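Local atomic coordinates of transcription regulator (Lactobacillus plantarum WCFS1, PDB entry 3CLK), a protein that probably regulates transcription as a DNA-binding dimer whose periplasmic-binding-protein-like domain is of the kind that senses a small-molecule effector. Residues T196-L201 against P231-I236. Sequence-based numbering, arbitrary orientation.
Sequences TAIGIL and PQLTSI
Leu233 sets its two methyl groups over the Ala197, Ile198 and Leu201 side of helix 194-206. One branch, CD1, does most of the work: it packs against CB of Ala197 at 3.5 Å and reaches CG1 of Ile198 at 4.1 Å, the two longer side chains crossing at roughly a right angle. The other branch, CD2, also lies against the alanine methyl, 3.9 Å from Ala197 CB, and also faces CD1 of Leu201, more loosely, at 4.4 Å. Ala197 is thus straddled by the isopropyl fork, and its short side chain lets the fork come close to the helix backbone. One turn further on, Leu201 holds its CG anti to the backbone N (chi1 -164°), which carries CD1 across to the loop. There that methyl lies 3.8 Å from the carbonyl O of Pro231 and 4.4 Å from the proline ring at CD. The carbonyl oxygen is not left to this apolar neighbour alone, since Thr229 OG1 hydrogen-bonds to it. A cis peptide bond precedes Pro231, whose ring borders Leu201 at the end of the patch; between the two segments the contact is entirely van der Waals and buries 201 Å² in all. Ala197 and Leu201, four residues apart, lie on the same side of the helix, joined by the backbone bond from Leu201 N to Ala197 O. The arrangement belongs to the three-layer alpha/beta/alpha subdomain of the periplasmic-binding-protein fold: helix 194-206 lies against its mixed sheet, with Ala197 touching strands 188-191 and 216-219, and Leu233 also packs on Ile217 of strand 216-219. Ile198 also packs on Ile228 of the second subunit, while helix 109-121 packs against Thr234 and Ile236.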
ATOM      1  N   THR B 196     -11.698   0.341  -3.736  1.00 13.84           N
ATOM      2  CA  THR B 196     -13.149   0.482  -3.829  1.00 14.51           C
ATOM      3  C   THR B 196     -13.713  -0.795  -4.462  1.00 12.74           C
ATOM      4  O   THR B 196     -14.732  -1.330  -4.022  1.00 14.21           O
ATOM      5  CB  THR B 196     -13.529   1.738  -4.661  1.00 14.80           C
ATOM      6  OG1 THR B 196     -13.178   2.916  -3.917  1.00 16.90           O
ATOM      7  CG2 THR B 196     -15.045   1.770  -4.955  1.00 11.29           C
ATOM      8  N   ALA B 197     -13.025  -1.307  -5.476  1.00 12.46           N
ATOM      9  CA  ALA B 197     -13.465  -2.524  -6.146  1.00 11.43           C
ATOM     10  C   ALA B 197     -13.487  -3.710  -5.187  1.00 11.71           C
ATOM     11  O   ALA B 197     -14.371  -4.563  -5.257  1.00 13.01           O
ATOM     12  CB  ALA B 197     -12.546  -2.826  -7.316  1.00  9.58           C
ATOM     13  N   ILE B 198     -12.522  -3.775  -4.282  1.00 10.30           N
ATOM     14  CA  ILE B 198     -12.501  -4.892  -3.361  1.00 13.05           C
ATOM     15  C   ILE B 198     -13.713  -4.806  -2.434  1.00 13.80           C
ATOM     16  O   ILE B 198     -14.328  -5.823  -2.132  1.00 15.99           O
ATOM     17  CB  ILE B 198     -11.180  -4.938  -2.560  1.00 13.36           C
ATOM     18  CG1 ILE B 198      -9.996  -5.056  -3.524  1.00 14.64           C
ATOM     19  CG2 ILE B 198     -11.160  -6.168  -1.644  1.00 13.35           C
ATOM     20  CD1 ILE B 198      -8.656  -5.125  -2.828  1.00 19.53           C
ATOM     21  N   GLY B 199     -14.076  -3.591  -2.015  1.00 14.78           N
ATOM     22  CA  GLY B 199     -15.236  -3.424  -1.148  1.00 12.59           C
ATOM     23  C   GLY B 199     -16.511  -3.851  -1.868  1.00 14.64           C
ATOM     24  O   GLY B 199     -17.383  -4.518  -1.300  1.00 13.96           O
ATOM     25  N   ILE B 200     -16.627  -3.460  -3.130  1.00 13.53           N
ATOM     26  CA  ILE B 200     -17.784  -3.828  -3.939  1.00 15.10           C
ATOM     27  C   ILE B 200     -17.827  -5.347  -4.039  1.00 15.79           C
ATOM     28  O   ILE B 200     -18.871  -5.972  -3.838  1.00 15.45           O
ATOM     29  CB  ILE B 200     -17.668  -3.264  -5.373  1.00 13.24           C
ATOM     30  CG1 ILE B 200     -17.766  -1.740  -5.342  1.00 17.72           C
ATOM     31  CG2 ILE B 200     -18.762  -3.866  -6.273  1.00 14.76           C
ATOM     32  CD1 ILE B 200     -17.424  -1.078  -6.665  1.00 14.84           C
ATOM     33  N   LEU B 201     -16.672  -5.926  -4.351  1.00 17.56           N
ATOM     34  CA  LEU B 201     -16.517  -7.367  -4.513  1.00 19.29           C
ATOM     35  C   LEU B 201     -16.935  -8.156  -3.283  1.00 20.27           C
ATOM     36  O   LEU B 201     -17.667  -9.154  -3.384  1.00 19.22           O
ATOM     37  CB  LEU B 201     -15.055  -7.693  -4.841  1.00 21.60           C
ATOM     38  CG  LEU B 201     -14.709  -9.077  -5.411  1.00 26.45           C
ATOM     39  CD1 LEU B 201     -13.193  -9.187  -5.641  1.00 24.92           C
ATOM     40  CD2 LEU B 201     -15.158 -10.152  -4.464  1.00 27.37           C
ATOM     41  N   PRO B 231     -12.457 -13.264  -7.430  1.00 25.25           N
ATOM     42  CA  PRO B 231     -11.551 -13.309  -8.584  1.00 23.33           C
ATOM     43  C   PRO B 231     -10.650 -12.086  -8.712  1.00 22.53           C
ATOM     44  O   PRO B 231     -10.942 -11.030  -8.150  1.00 20.62           O
ATOM     45  CB  PRO B 231     -12.513 -13.417  -9.761  1.00 22.78           C
ATOM     46  CG  PRO B 231     -13.653 -12.541  -9.316  1.00 23.28           C
ATOM     47  CD  PRO B 231     -13.838 -12.955  -7.857  1.00 25.26           C
ATOM     48  N   GLN B 232      -9.558 -12.233  -9.458  1.00 18.72           N
ATOM     49  CA  GLN B 232      -8.645 -11.120  -9.680  1.00 21.20           C
ATOM     50  C   GLN B 232      -9.381 -10.079 -10.518  1.00 19.45           C
ATOM     51  O   GLN B 232     -10.081 -10.414 -11.474  1.00 19.34           O
ATOM     52  CB  GLN B 232      -7.369 -11.600 -10.376  1.00 21.38           C
ATOM     53  CG  GLN B 232      -6.592 -12.586  -9.518  1.00 23.17           C
ATOM     54  CD  GLN B 232      -5.149 -12.743  -9.943  1.00 28.79           C
ATOM     55  OE1 GLN B 232      -4.854 -13.014 -11.108  1.00 30.45           O
ATOM     56  NE2 GLN B 232      -4.234 -12.581  -8.991  1.00 29.42           N
ATOM     57  N   LEU B 233      -9.208  -8.815 -10.154  1.00 19.08           N
ATOM     58  CA  LEU B 233      -9.899  -7.708 -10.807  1.00 19.15           C
ATOM     59  C   LEU B 233      -9.407  -7.213 -12.161  1.00 19.26           C
ATOM     60  O   LEU B 233      -8.233  -6.870 -12.327  1.00 18.95           O
ATOM     61  CB  LEU B 233      -9.944  -6.512  -9.853  1.00 18.82           C
ATOM     62  CG  LEU B 233     -10.790  -6.615  -8.588  1.00 21.79           C
ATOM     63  CD1 LEU B 233     -10.317  -5.577  -7.569  1.00 20.60           C
ATOM     64  CD2 LEU B 233     -12.255  -6.406  -8.940  1.00 21.66           C
ATOM     65  N   THR B 234     -10.323  -7.170 -13.123  1.00 16.15           N
ATOM     66  CA  THR B 234     -10.005  -6.655 -14.438  1.00 16.97           C
ATOM     67  C   THR B 234      -9.936  -5.165 -14.177  1.00 18.07           C
ATOM     68  O   THR B 234     -10.707  -4.630 -13.370  1.00 14.48           O
ATOM     69  CB  THR B 234     -11.118  -6.949 -15.456  1.00 17.37           C
ATOM     70  OG1 THR B 234     -11.083  -8.338 -15.790  1.00 19.70           O
ATOM     71  CG2 THR B 234     -10.927  -6.129 -16.730  1.00 16.78           C
ATOM     72  N   SER B 235      -9.028  -4.478 -14.852  1.00 19.34           N
ATOM     73  CA  SER B 235      -8.895  -3.063 -14.584  1.00 18.03           C
ATOM     74  C   SER B 235      -8.423  -2.224 -15.744  1.00 19.41           C
ATOM     75  O   SER B 235      -7.975  -2.734 -16.774  1.00 17.19           O
ATOM     76  CB  SER B 235      -7.905  -2.868 -13.436  1.00 23.25           C
ATOM     77  OG  SER B 235      -6.605  -3.292 -13.829  1.00 22.69           O
ATOM     78  N   ILE B 236      -8.558  -0.916 -15.555  1.00 17.44           N
ATOM     79  CA  ILE B 236      -8.069   0.070 -16.499  1.00 18.13           C
ATOM     80  C   ILE B 236      -6.860   0.501 -15.691  1.00 18.85           C
ATOM     81  O   ILE B 236      -6.987   1.177 -14.661  1.00 18.83           O
ATOM     82  CB  ILE B 236      -9.052   1.241 -16.681  1.00 15.70           C
ATOM     83  CG1 ILE B 236     -10.323   0.740 -17.369  1.00 15.13           C
ATOM     84  CG2 ILE B 236      -8.402   2.349 -17.513  1.00 18.22           C
ATOM     85  CD1 ILE B 236     -10.078   0.059 -18.713  1.00 19.70           C
TER